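Local coordinates for putative hydrolase (Chloroflexus aurantiacus J-10-fl, PDB 3CMN), which is a putative hydrolase, probably a zinc-dependent peptidase of the zincin-like family, captured here as the apoenzyme, at residues A[34-39]-A[163-168]; A[54-59]-A[68-73]; A[81-86]-A[129-134]; A[185-190]-A[269-274]. All blocks are in the same frame, centred on the assembly; numbering follows the deposited sequence.

Interaction 1 (A[34-39]-A[163-168])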
loop_
_atom_site.group_PDB
_atom_site.type_symbol
_atom_site.label_atom_id
_atom_site.label_comp_id
_atom_site.label_asym_id
_atom_site.label_seq_id
_atom_site.Cartn_x
_atom_site.Cartn_y
_atom_site.Cartn_z
ATOM N N GLU A 34 17.937 -10.385 -13.368
ATOM C CA GLU A 34 18.527 -10.482 -14.701
ATOM C C GLU A 34 17.557 -11.000 -15.756
ATOM O O GLU A 34 17.668 -10.655 -16.926
ATOM C CB GLU A 34 19.774 -11.375 -14.688
ATOM C CG GLU A 34 20.813 -10.999 -13.639
ATOM C CD GLU A 34 20.585 -11.701 -12.305
ATOM O OE1 GLU A 34 19.450 -12.151 -12.053
ATOM O OE2 GLU A 34 21.537 -11.792 -11.503
ATOM N N GLN A 35 16.598 -11.820 -15.345
ATOM C CA GLN A 35 15.631 -12.386 -16.284
ATOM C C GLN A 35 14.463 -11.473 -16.591
ATOM O O GLN A 35 13.643 -11.783 -17.453
ATOM C CB GLN A 35 15.069 -13.709 -15.756
ATOM C CG GLN A 35 16.046 -14.862 -15.757
ATOM C CD GLN A 35 15.342 -16.206 -15.642
ATOM O OE1 GLN A 35 14.838 -16.748 -16.637
ATOM N NE2 GLN A 35 15.289 -16.747 -14.425
ATOM N N ALA A 36 14.369 -10.353 -15.892
ATOM C CA ALA A 36 13.250 -9.464 -16.124
ATOM C C ALA A 36 13.658 -8.006 -16.246
ATOM O O ALA A 36 13.205 -7.159 -15.479
ATOM C CB ALA A 36 12.219 -9.640 -15.009
ATOM N N PRO A 37 14.528 -7.698 -17.217
ATOM C CA PRO A 37 14.978 -6.321 -17.416
ATOM C C PRO A 37 13.807 -5.516 -17.949
ATOM O O PRO A 37 12.890 -6.085 -18.544
ATOM C CB PRO A 37 16.083 -6.471 -18.462
ATOM C CG PRO A 37 15.560 -7.587 -19.304
ATOM C CD PRO A 37 15.084 -8.582 -18.257
ATOM N N VAL A 38 13.811 -4.205 -17.736
ATOM C CA VAL A 38 12.713 -3.414 -18.261
ATOM C C VAL A 38 13.008 -3.145 -19.738
ATOM O O VAL A 38 14.150 -2.847 -20.126
ATOM C CB VAL A 38 12.511 -2.050 -17.497
ATOM C CG1 VAL A 38 13.238 -2.072 -16.159
ATOM C CG2 VAL A 38 12.966 -0.874 -18.356
ATOM N N ASP A 39 11.980 -3.286 -20.565
ATOM C CA ASP A 39 12.124 -3.018 -21.987
ATOM C C ASP A 39 11.602 -1.610 -22.213
ATOM O O ASP A 39 10.627 -1.202 -21.582
ATOM C CB ASP A 39 11.297 -3.994 -22.825
ATOM C CG ASP A 39 11.840 -5.403 -22.789
ATOM O OD1 ASP A 39 13.046 -5.584 -23.065
ATOM O OD2 ASP A 39 11.054 -6.328 -22.491
ATOM N N ILE A 163 4.647 -5.535 -13.523
ATOM C CA ILE A 163 3.410 -4.957 -14.036
ATOM C C ILE A 163 3.101 -5.588 -15.406
ATOM O O ILE A 163 1.969 -5.973 -15.683
ATOM C CB ILE A 163 3.535 -3.409 -14.193
ATOM C CG1 ILE A 163 3.760 -2.764 -12.823
ATOM C CG2 ILE A 163 2.281 -2.839 -14.844
ATOM C CD1 ILE A 163 3.894 -1.253 -12.838
ATOM N N ALA A 164 4.129 -5.695 -16.247
ATOM C CA ALA A 164 3.993 -6.275 -17.579
ATOM C C ALA A 164 3.607 -7.755 -17.494
ATOM O O ALA A 164 2.783 -8.232 -18.272
ATOM C CB ALA A 164 5.298 -6.117 -18.354
ATOM N N ARG A 165 4.196 -8.475 -16.547
ATOM C CA ARG A 165 3.896 -9.888 -16.388
ATOM C C ARG A 165 2.471 -10.140 -15.906
ATOM O O ARG A 165 1.849 -11.119 -16.312
ATOM C CB ARG A 165 4.893 -10.528 -15.430
ATOM C CG ARG A 165 6.237 -10.755 -16.066
ATOM C CD ARG A 165 7.327 -11.019 -15.042
ATOM N NE ARG A 165 8.590 -11.309 -15.713
ATOM C CZ ARG A 165 9.201 -10.474 -16.553
ATOM N NH1 ARG A 165 8.671 -9.286 -16.827
ATOM N NH2 ARG A 165 10.332 -10.839 -17.137
ATOM N N VAL A 166 1.950 -9.269 -15.046
ATOM C CA VAL A 166 0.587 -9.441 -14.563
ATOM C C VAL A 166 -0.392 -9.114 -15.690
ATOM O O VAL A 166 -1.326 -9.863 -15.940
ATOM C CB VAL A 166 0.279 -8.528 -13.345
ATOM C CG1 VAL A 166 -1.177 -8.675 -12.953
ATOM C CG2 VAL A 166 1.164 -8.897 -12.164
ATOM N N GLN A 167 -0.161 -7.996 -16.370
ATOM C CA GLN A 167 -1.021 -7.566 -17.471
ATOM C C GLN A 167 -1.215 -8.678 -18.483
ATOM O O GLN A 167 -2.322 -8.919 -18.955
ATOM C CB GLN A 167 -0.407 -6.376 -18.206
ATOM C CG GLN A 167 -1.232 -5.902 -19.393
ATOM C CD GLN A 167 -0.422 -5.725 -20.682
ATOM O OE1 GLN A 167 0.528 -4.942 -20.747
ATOM N NE2 GLN A 167 -0.816 -6.448 -21.717
ATOM N N GLN A 168 -0.120 -9.349 -18.813
ATOM C CA GLN A 168 -0.145 -10.408 -19.799
ATOM C C GLN A 168 -0.693 -11.725 -19.289
ATOM O O GLN A 168 -1.347 -12.448 -20.030
ATOM C CB GLN A 168 1.255 -10.577 -20.382
ATOM C CG GLN A 168 1.637 -9.427 -21.318
ATOM C CD GLN A 168 3.050 -8.920 -21.088
ATOM O OE1 GLN A 168 3.994 -9.702 -20.965
ATOM N NE2 GLN A 168 3.205 -7.602 -21.040
#
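Ala36 lays its methyl group on the guanidinium of Arg165, and almost all of this small contact comes down to that meeting. CB of Ala36 lies over one face of the flat group, offset toward the rim: it is 3.1 Å from Arg165 NH2, a tight approach whose exact length is doubtful at this resolution, and 3.5 Å from Arg165 CZ. The two backbones stay well apart, 9.4 Å between the CA atoms of Ala36 and Arg165, and the arginine spans the gap. Its CG stands anti to the carbonyl carbon, beside the backbone N (chi1 -76°), and the chain then runs out extended from CG to NE. Beyond that extended run only chi4 bends, at 59°, turning the guanidinium out of line, one face against the methyl. Gln35 takes part through its carbonyl, its side chain running off the contact; O of Gln35 sits at the guanidinium edge, near its plane, 3.5 Å from NH2 of Arg165. In fold terms the loop between helix 20-31 and helix 41-63 rests against helix 160-169, the short helix that precedes the long helix 174-193 in this mostly helical protein. The guanidinium finds a hydrogen bond on its own helix, where NH1 donates to the carbonyl of Pro161, a residue that Ala36 and Val38 also touch. Arg79 brings a like charge close to NE. Asp39 may offset part of the positive charge gathered here, its OD2 being 6.8 Å from NH1 of Arg165, too far for a salt bridge.

Interaction 2 (A[54-59]-A[68-73])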
loop_
_atom_site.group_PDB
_atom_site.type_symbol
_atom_site.label_atom_id
_atom_site.label_comp_id
_atom_site.label_asym_id
_atom_site.label_seq_id
_atom_site.Cartn_x
_atom_site.Cartn_y
_atom_site.Cartn_z
ATOM N N LEU A 54 -2.209 13.366 -15.261
ATOM C CA LEU A 54 -3.652 13.325 -15.352
ATOM C C LEU A 54 -4.243 12.940 -13.991
ATOM O O LEU A 54 -5.159 13.594 -13.464
ATOM C CB LEU A 54 -4.055 12.265 -16.373
ATOM C CG LEU A 54 -5.563 12.041 -16.500
ATOM C CD1 LEU A 54 -6.110 13.143 -17.376
ATOM C CD2 LEU A 54 -5.884 10.669 -17.104
ATOM N N SER A 55 -3.707 11.852 -13.442
ATOM C CA SER A 55 -4.148 11.294 -12.176
ATOM C C SER A 55 -4.205 12.224 -10.984
ATOM O O SER A 55 -5.257 12.353 -10.369
ATOM C CB SER A 55 -3.285 10.085 -11.812
ATOM O OG SER A 55 -3.730 8.936 -12.501
ATOM N N GLU A 56 -3.077 12.852 -10.655
ATOM C CA GLU A 56 -3.019 13.734 -9.495
ATOM C C GLU A 56 -4.207 14.695 -9.425
ATOM O O GLU A 56 -4.893 14.760 -8.400
ATOM C CB GLU A 56 -1.694 14.508 -9.453
ATOM C CG GLU A 56 -1.349 14.980 -8.044
ATOM C CD GLU A 56 0.021 15.639 -7.924
ATOM O OE1 GLU A 56 0.988 15.140 -8.547
ATOM O OE2 GLU A 56 0.129 16.644 -7.181
ATOM N N PRO A 57 -4.476 15.444 -10.516
ATOM C CA PRO A 57 -5.601 16.393 -10.550
ATOM C C PRO A 57 -6.961 15.736 -10.297
ATOM O O PRO A 57 -7.739 16.217 -9.476
ATOM C CB PRO A 57 -5.516 16.983 -11.955
ATOM C CG PRO A 57 -4.047 16.940 -12.260
ATOM C CD PRO A 57 -3.662 15.561 -11.743
ATOM N N LEU A 58 -7.246 14.643 -11.002
ATOM C CA LEU A 58 -8.523 13.951 -10.839
ATOM C C LEU A 58 -8.737 13.492 -9.408
ATOM O O LEU A 58 -9.864 13.509 -8.901
ATOM C CB LEU A 58 -8.613 12.740 -11.778
ATOM C CG LEU A 58 -9.305 12.946 -13.134
ATOM C CD1 LEU A 58 -8.758 14.187 -13.840
ATOM C CD2 LEU A 58 -9.095 11.700 -13.998
ATOM N N ILE A 59 -7.653 13.082 -8.758
ATOM C CA ILE A 59 -7.755 12.611 -7.388
ATOM C C ILE A 59 -7.868 13.789 -6.424
ATOM O O ILE A 59 -8.672 13.757 -5.493
ATOM C CB ILE A 59 -6.558 11.710 -7.044
ATOM C CG1 ILE A 59 -6.602 10.475 -7.948
ATOM C CG2 ILE A 59 -6.620 11.267 -5.585
ATOM C CD1 ILE A 59 -5.434 9.531 -7.772
ATOM N N PRO A 68 1.177 17.794 -0.561
ATOM C CA PRO A 68 2.081 18.827 -0.054
ATOM C C PRO A 68 3.169 19.064 -1.092
ATOM O O PRO A 68 3.721 20.160 -1.202
ATOM C CB PRO A 68 2.640 18.200 1.219
ATOM C CG PRO A 68 1.516 17.319 1.683
ATOM C CD PRO A 68 1.049 16.681 0.394
ATOM N N GLU A 69 3.455 18.016 -1.861
ATOM C CA GLU A 69 4.488 18.051 -2.898
ATOM C C GLU A 69 3.965 17.345 -4.161
ATOM O O GLU A 69 3.730 16.133 -4.155
ATOM C CB GLU A 69 5.739 17.328 -2.381
ATOM C CG GLU A 69 7.059 17.757 -2.996
ATOM C CD GLU A 69 8.225 16.937 -2.459
ATOM O OE1 GLU A 69 8.166 16.523 -1.277
ATOM O OE2 GLU A 69 9.200 16.714 -3.211
ATOM N N PRO A 70 3.769 18.092 -5.258
ATOM C CA PRO A 70 3.274 17.455 -6.487
ATOM C C PRO A 70 4.244 16.368 -6.944
ATOM O O PRO A 70 5.445 16.483 -6.735
ATOM C CB PRO A 70 3.216 18.614 -7.483
ATOM C CG PRO A 70 2.991 19.812 -6.601
ATOM C CD PRO A 70 3.911 19.547 -5.434
ATOM N N VAL A 71 3.736 15.312 -7.561
ATOM C CA VAL A 71 4.620 14.252 -8.029
ATOM C C VAL A 71 5.400 14.780 -9.226
ATOM O O VAL A 71 4.893 14.820 -10.335
ATOM C CB VAL A 71 3.816 12.983 -8.414
ATOM C CG1 VAL A 71 4.749 11.891 -8.951
ATOM C CG2 VAL A 71 3.079 12.476 -7.197
ATOM N N SER A 72 6.634 15.203 -8.993
ATOM C CA SER A 72 7.447 15.748 -10.072
ATOM C C SER A 72 8.448 14.765 -10.647
ATOM O O SER A 72 9.139 15.085 -11.601
ATOM C CB SER A 72 8.180 17.018 -9.614
ATOM O OG SER A 72 9.009 16.775 -8.494
ATOM N N ARG A 73 8.543 13.577 -10.064
ATOM C CA ARG A 73 9.454 12.560 -10.582
ATOM C C ARG A 73 8.787 11.192 -10.575
ATOM O O ARG A 73 7.918 10.911 -9.757
ATOM C CB ARG A 73 10.748 12.489 -9.760
ATOM C CG ARG A 73 11.618 13.735 -9.824
ATOM C CD ARG A 73 13.011 13.464 -9.280
ATOM N NE ARG A 73 13.835 12.754 -10.258
ATOM C CZ ARG A 73 15.031 12.228 -9.996
ATOM N NH1 ARG A 73 15.541 12.323 -8.773
ATOM N NH2 ARG A 73 15.729 11.637 -10.964
#
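Glu56 reaches from helix 41-63 to the loop at 68-73 and takes the backbone N-H of Val71 with one carboxylate oxygen. The bond from Val71 N to Glu56 OE1 is 2.9 Å long and close to straight, 163° at the hydrogen; the donor comes in on the syn side, 24° out of the carboxylate plane. The side chain gets there by stretching out: CG is anti to the backbone N (chi1 -157°) and the rest continues extended. OE1 also lies against the valine side chain, 3.6 Å from Val71 CB, with CG2 of that residue equally near. The other oxygen meets the preceding residue, OE2 standing 3.3 Å from Pro70 CA and 3.7 Å from Pro70 CB, so the carboxylate straddles the Pro70-Val71 junction. With Glu56 cut back to alanine, the Val71 N-H would probably lose this acceptor and a gap would be likely to open between helix and loop. Just past Glu56 the helix kinks at Pro57, whose N makes no bond to the turn before. The arrangement is a helix-loop-strand connection in which a helix carboxylate holds the loop's main chain just ahead of strand 73-76, which pairs in parallel with strand 155-158.

Interaction 3 (A[81-86]-A[129-134])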
loop_
_atom_site.group_PDB
_atom_site.type_symbol
_atom_site.label_atom_id
_atom_site.label_comp_id
_atom_site.label_asym_id
_atom_site.label_seq_id
_atom_site.Cartn_x
_atom_site.Cartn_y
_atom_site.Cartn_z
ATOM N N GLU A 81 16.554 -2.649 -9.047
ATOM C CA GLU A 81 16.409 -1.276 -8.588
ATOM C C GLU A 81 15.399 -1.200 -7.453
ATOM O O GLU A 81 15.574 -0.430 -6.512
ATOM C CB GLU A 81 15.994 -0.366 -9.739
ATOM C CG GLU A 81 17.036 -0.296 -10.844
ATOM C CD GLU A 81 16.556 0.485 -12.044
ATOM O OE1 GLU A 81 15.415 0.229 -12.499
ATOM O OE2 GLU A 81 17.317 1.345 -12.538
ATOM N N TRP A 82 14.347 -2.005 -7.524
ATOM C CA TRP A 82 13.374 -1.981 -6.451
ATOM C C TRP A 82 14.066 -2.369 -5.140
ATOM O O TRP A 82 13.838 -1.747 -4.100
ATOM C CB TRP A 82 12.211 -2.940 -6.732
ATOM C CG TRP A 82 11.194 -2.930 -5.636
ATOM C CD1 TRP A 82 10.225 -1.993 -5.424
ATOM C CD2 TRP A 82 11.102 -3.860 -4.548
ATOM N NE1 TRP A 82 9.537 -2.280 -4.269
ATOM C CE2 TRP A 82 10.054 -3.419 -3.710
ATOM C CE3 TRP A 82 11.804 -5.022 -4.199
ATOM C CZ2 TRP A 82 9.687 -4.099 -2.538
ATOM C CZ3 TRP A 82 11.443 -5.703 -3.037
ATOM C CH2 TRP A 82 10.390 -5.234 -2.218
ATOM N N LEU A 83 14.919 -3.389 -5.207
ATOM C CA LEU A 83 15.661 -3.882 -4.048
ATOM C C LEU A 83 16.679 -2.889 -3.489
ATOM O O LEU A 83 16.711 -2.644 -2.290
ATOM C CB LEU A 83 16.390 -5.188 -4.396
ATOM C CG LEU A 83 15.588 -6.489 -4.415
ATOM C CD1 LEU A 83 16.484 -7.601 -4.959
ATOM C CD2 LEU A 83 15.097 -6.832 -3.002
ATOM N N GLU A 84 17.517 -2.338 -4.363
ATOM C CA GLU A 84 18.536 -1.370 -3.958
ATOM C C GLU A 84 17.917 -0.165 -3.262
ATOM O O GLU A 84 18.510 0.422 -2.350
ATOM C CB GLU A 84 19.326 -0.869 -5.173
ATOM C CG GLU A 84 20.155 -1.929 -5.911
ATOM C CD GLU A 84 21.200 -2.604 -5.014
ATOM O OE1 GLU A 84 21.511 -2.043 -3.937
ATOM O OE2 GLU A 84 21.720 -3.686 -5.392
ATOM N N ALA A 85 16.716 0.198 -3.694
ATOM C CA ALA A 85 16.017 1.352 -3.149
ATOM C C ALA A 85 15.213 1.092 -1.881
ATOM O O ALA A 85 14.882 2.025 -1.160
ATOM C CB ALA A 85 15.094 1.931 -4.216
ATOM N N ASN A 86 14.920 -0.173 -1.604
ATOM C CA ASN A 86 14.091 -0.550 -0.461
ATOM C C ASN A 86 14.749 -1.384 0.628
ATOM O O ASN A 86 14.178 -1.548 1.703
ATOM C CB ASN A 86 12.869 -1.341 -0.961
ATOM C CG ASN A 86 11.834 -0.465 -1.622
ATOM O OD1 ASN A 86 11.049 0.197 -0.942
ATOM N ND2 ASN A 86 11.827 -0.444 -2.954
ATOM N N GLY A 129 15.698 -13.935 1.437
ATOM C CA GLY A 129 14.951 -14.793 0.539
ATOM C C GLY A 129 13.543 -14.274 0.382
ATOM O O GLY A 129 13.043 -14.141 -0.737
ATOM N N LEU A 130 12.899 -13.978 1.508
ATOM C CA LEU A 130 11.538 -13.466 1.486
ATOM C C LEU A 130 11.472 -12.144 0.720
ATOM O O LEU A 130 10.539 -11.905 -0.038
ATOM C CB LEU A 130 11.007 -13.277 2.910
ATOM C CG LEU A 130 10.782 -14.578 3.697
ATOM C CD1 LEU A 130 10.464 -14.253 5.145
ATOM C CD2 LEU A 130 9.645 -15.375 3.067
ATOM N N LEU A 131 12.472 -11.297 0.916
ATOM C CA LEU A 131 12.520 -10.018 0.235
ATOM C C LEU A 131 12.725 -10.194 -1.279
ATOM O O LEU A 131 12.110 -9.481 -2.082
ATOM C CB LEU A 131 13.639 -9.167 0.831
ATOM C CG LEU A 131 13.853 -7.782 0.224
ATOM C CD1 LEU A 131 12.597 -6.912 0.416
ATOM C CD2 LEU A 131 15.061 -7.148 0.888
ATOM N N GLY A 132 13.583 -11.137 -1.665
ATOM C CA GLY A 132 13.820 -11.388 -3.076
ATOM C C GLY A 132 12.531 -11.882 -3.701
ATOM O O GLY A 132 12.222 -11.601 -4.865
ATOM N N TYR A 133 11.763 -12.623 -2.912
ATOM C CA TYR A 133 10.496 -13.131 -3.384
ATOM C C TYR A 133 9.539 -11.962 -3.607
ATOM O O TYR A 133 8.831 -11.914 -4.610
ATOM C CB TYR A 133 9.896 -14.092 -2.364
ATOM C CG TYR A 133 8.561 -14.620 -2.800
ATOM C CD1 TYR A 133 8.462 -15.548 -3.835
ATOM C CD2 TYR A 133 7.385 -14.144 -2.224
ATOM C CE1 TYR A 133 7.224 -15.986 -4.291
ATOM C CE2 TYR A 133 6.144 -14.570 -2.670
ATOM C CZ TYR A 133 6.068 -15.493 -3.707
ATOM O OH TYR A 133 4.841 -15.913 -4.176
ATOM N N LEU A 134 9.512 -11.030 -2.656
ATOM C CA LEU A 134 8.659 -9.851 -2.753
ATOM C C LEU A 134 9.008 -9.056 -4.007
ATOM O O LEU A 134 8.123 -8.530 -4.670
ATOM C CB LEU A 134 8.825 -8.967 -1.513
ATOM C CG LEU A 134 8.135 -9.451 -0.232
ATOM C CD1 LEU A 134 8.497 -8.520 0.913
ATOM C CD2 LEU A 134 6.606 -9.510 -0.427
#
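A helix-helix crossing, 79-92 against 120-135, is filled here by Trp82 and Leu83 on one side and Leu131 and Leu134 on the other. The short segments approach to 10.5 Å between axes, with 129° between their directions. Trp82 extends its indole across the gap, CG anti to the backbone N (chi1 180°), and the six-membered ring does the touching: CH2 of Trp82 is 3.8 Å from Leu131 CD1 and 4.1 Å from Leu134 CB, both approaching obliquely. Leu83 and Leu131 lie side by side, running in opposite senses, with Leu83 CD2 3.6 Å from Leu131 CG. The two branches of Leu131 thus divide the work, CD1 on the indole and CD2 beside Leu83. Further along the same segment as Trp82, Asn86 ND2 donates a nearly straight 2.7 Å bond to Trp82 O, and the same nitrogen lies above one face of the indole, toward its rim. A serine in place of Trp82 would probably leave Leu131 and Leu134 facing a gap. Around the crossing, helix 20-31 packs on Leu83 through Ala27 and Leu28, helix 283-307 meets Leu134 through Leu300 and Met303, and Tyr157 of strand 155-158 sets its ring against Trp82, their planes about 70° apart.

Interaction 4 (A[185-190]-A[269-274])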
loop_
_atom_site.group_PDB
_atom_site.type_symbol
_atom_site.label_atom_id
_atom_site.label_comp_id
_atom_site.label_asym_id
_atom_site.label_seq_id
_atom_site.Cartn_x
_atom_site.Cartn_y
_atom_site.Cartn_z
ATOM N N GLU A 185 -1.942 3.896 -7.427
ATOM C CA GLU A 185 -0.727 4.431 -6.827
ATOM C C GLU A 185 -0.919 5.855 -6.288
ATOM O O GLU A 185 -0.520 6.175 -5.159
ATOM C CB GLU A 185 0.377 4.461 -7.886
ATOM C CG GLU A 185 1.762 4.244 -7.380
ATOM C CD GLU A 185 2.099 2.776 -7.292
ATOM O OE1 GLU A 185 1.494 2.082 -6.442
ATOM O OE2 GLU A 185 2.963 2.325 -8.081
ATOM N N MET A 186 -1.499 6.716 -7.118
ATOM C CA MET A 186 -1.717 8.095 -6.740
ATOM C C MET A 186 -2.722 8.181 -5.608
ATOM O O MET A 186 -2.595 9.023 -4.718
ATOM C CB MET A 186 -2.193 8.915 -7.944
ATOM C CG MET A 186 -2.302 10.416 -7.689
ATOM S SD MET A 186 -0.718 11.217 -7.577
ATOM C CE MET A 186 -0.443 11.063 -5.908
ATOM N N THR A 187 -3.714 7.304 -5.632
ATOM C CA THR A 187 -4.709 7.313 -4.577
ATOM C C THR A 187 -4.022 7.118 -3.229
ATOM O O THR A 187 -4.215 7.911 -2.304
ATOM C CB THR A 187 -5.792 6.228 -4.803
ATOM O OG1 THR A 187 -6.492 6.515 -6.016
ATOM C CG2 THR A 187 -6.800 6.232 -3.664
ATOM N N HIS A 188 -3.189 6.088 -3.134
ATOM C CA HIS A 188 -2.484 5.819 -1.892
ATOM C C HIS A 188 -1.493 6.905 -1.490
ATOM O O HIS A 188 -1.222 7.096 -0.306
ATOM C CB HIS A 188 -1.802 4.457 -1.965
ATOM C CG HIS A 188 -2.772 3.323 -1.975
ATOM N ND1 HIS A 188 -2.577 2.165 -1.251
ATOM C CD2 HIS A 188 -3.982 3.197 -2.567
ATOM C CE1 HIS A 188 -3.632 1.380 -1.392
ATOM N NE2 HIS A 188 -4.499 1.984 -2.186
ATOM N N ALA A 189 -0.967 7.630 -2.469
ATOM C CA ALA A 189 -0.034 8.706 -2.173
ATOM C C ALA A 189 -0.811 9.796 -1.444
ATOM O O ALA A 189 -0.313 10.420 -0.497
ATOM C CB ALA A 189 0.561 9.248 -3.448
ATOM N N PHE A 190 -2.039 10.021 -1.903
ATOM C CA PHE A 190 -2.915 11.010 -1.296
ATOM C C PHE A 190 -3.295 10.555 0.122
ATOM O O PHE A 190 -3.167 11.310 1.077
ATOM C CB PHE A 190 -4.190 11.186 -2.140
ATOM C CG PHE A 190 -4.098 12.282 -3.182
ATOM C CD1 PHE A 190 -3.349 12.105 -4.346
ATOM C CD2 PHE A 190 -4.749 13.501 -2.984
ATOM C CE1 PHE A 190 -3.242 13.121 -5.293
ATOM C CE2 PHE A 190 -4.651 14.538 -3.933
ATOM C CZ PHE A 190 -3.895 14.347 -5.087
ATOM N N ASN A 269 -10.071 1.904 -2.753
ATOM C CA ASN A 269 -10.812 1.132 -3.745
ATOM C C ASN A 269 -12.097 1.855 -4.133
ATOM O O ASN A 269 -12.671 1.593 -5.188
ATOM C CB ASN A 269 -11.145 -0.276 -3.225
ATOM C CG ASN A 269 -9.923 -1.201 -3.193
ATOM O OD1 ASN A 269 -9.064 -1.148 -4.081
ATOM N ND2 ASN A 269 -9.853 -2.062 -2.177
ATOM N N HIS A 270 -12.544 2.769 -3.280
ATOM C CA HIS A 270 -13.753 3.519 -3.560
ATOM C C HIS A 270 -13.456 4.629 -4.558
ATOM O O HIS A 270 -14.251 4.908 -5.456
ATOM C CB HIS A 270 -14.314 4.144 -2.287
ATOM C CG HIS A 270 -15.566 4.924 -2.519
ATOM N ND1 HIS A 270 -16.804 4.326 -2.637
ATOM C CD2 HIS A 270 -15.764 6.247 -2.725
ATOM C CE1 HIS A 270 -17.709 5.249 -2.905
ATOM N NE2 HIS A 270 -17.104 6.422 -2.965
ATOM N N VAL A 271 -12.314 5.279 -4.378
ATOM C CA VAL A 271 -11.903 6.349 -5.268
ATOM C C VAL A 271 -11.629 5.742 -6.648
ATOM O O VAL A 271 -11.825 6.391 -7.670
ATOM C CB VAL A 271 -10.634 7.054 -4.729
ATOM C CG1 VAL A 271 -10.266 8.226 -5.616
ATOM C CG2 VAL A 271 -10.870 7.533 -3.298
ATOM N N MET A 272 -11.180 4.489 -6.668
ATOM C CA MET A 272 -10.904 3.798 -7.923
ATOM C C MET A 272 -12.187 3.681 -8.749
ATOM O O MET A 272 -12.208 4.010 -9.936
ATOM C CB MET A 272 -10.329 2.402 -7.645
ATOM C CG MET A 272 -8.839 2.400 -7.313
ATOM S SD MET A 272 -7.893 3.335 -8.538
ATOM C CE MET A 272 -8.228 2.343 -10.050
ATOM N N ASN A 273 -13.253 3.215 -8.105
ATOM C CA ASN A 273 -14.547 3.058 -8.752
ATOM C C ASN A 273 -15.105 4.369 -9.299
ATOM O O ASN A 273 -15.715 4.392 -10.368
ATOM C CB ASN A 273 -15.551 2.482 -7.762
ATOM C CG ASN A 273 -15.381 1.003 -7.557
ATOM O OD1 ASN A 273 -15.734 0.203 -8.419
ATOM N ND2 ASN A 273 -14.836 0.625 -6.411
ATOM N N ALA A 274 -14.896 5.454 -8.563
ATOM C CA ALA A 274 -15.409 6.760 -8.958
ATOM C C ALA A 274 -14.559 7.531 -9.967
ATOM O O ALA A 274 -15.090 8.327 -10.739
ATOM C CB ALA A 274 -15.632 7.614 -7.714
#
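Thr187 and Val271 point their CB atoms at each other across helices 174-193 and 248-279, the two side chains then passing antiparallel. Both branches of the threonine meet the valine at about the same range: CG2 of Thr187 is 4.1 Å from Val271 CB, and the hydroxyl lies alongside the valine's CG1, with 4.2 Å from Thr187 OG1 to Val271 CG1. The threonine torsion decides which branch faces which neighbour. With OG1 beside the backbone N and anti to the carbonyl carbon (chi1 -63°), the hydroxyl turns back along its own helix and hydrogen-bonds the carbonyl of Leu183, so this buried polar atom is satisfied without help from helix 248-279. Met272 adds its sulfur, SD standing 4.3 Å from Thr187 OG1. Its chain is folded, all three torsions bent, and the side chain also packs on Trp180 and Leu183 of helix 174-193. Thr187 occupies one of the two variable positions of an HExxH pattern made by His184, Glu185 and His188. In zincins such histidines bind the metal and the glutamate serves in catalysis; these residues probably do the same, although no metal is bound to them here. Glu185 CB points away from helix 248-279, and its OE2 takes a weak hydrogen bond from Gln141 N, while the ring of His188 meets that of His184. On the partner helix a wider pi-type turn spans 272-274. Ile59 of helix 41-63 touches Thr187 as well.

Interactions 2 and 4 are the pair in direct touch, their centres 12 Å apart: Ile59, one turn on from Glu56, packs into the presumed active-site helix, with Ile59 CG2 3.6 Å from Phe190 CD1. Helix 41-63 therefore meets both the 68-73 loop and helix 174-193. Interaction 1 reaches that helix less directly, through helix 160-169, which comes just before it in the chain; the nearest atoms of interactions 1 and 4 are about 6 Å apart. Interaction 3 lies across the chain's centre from interaction 4, about 25 Å between centres, and closer to interaction 1, at about 15 Å. Only interaction 4 includes residues of the HExxH pattern.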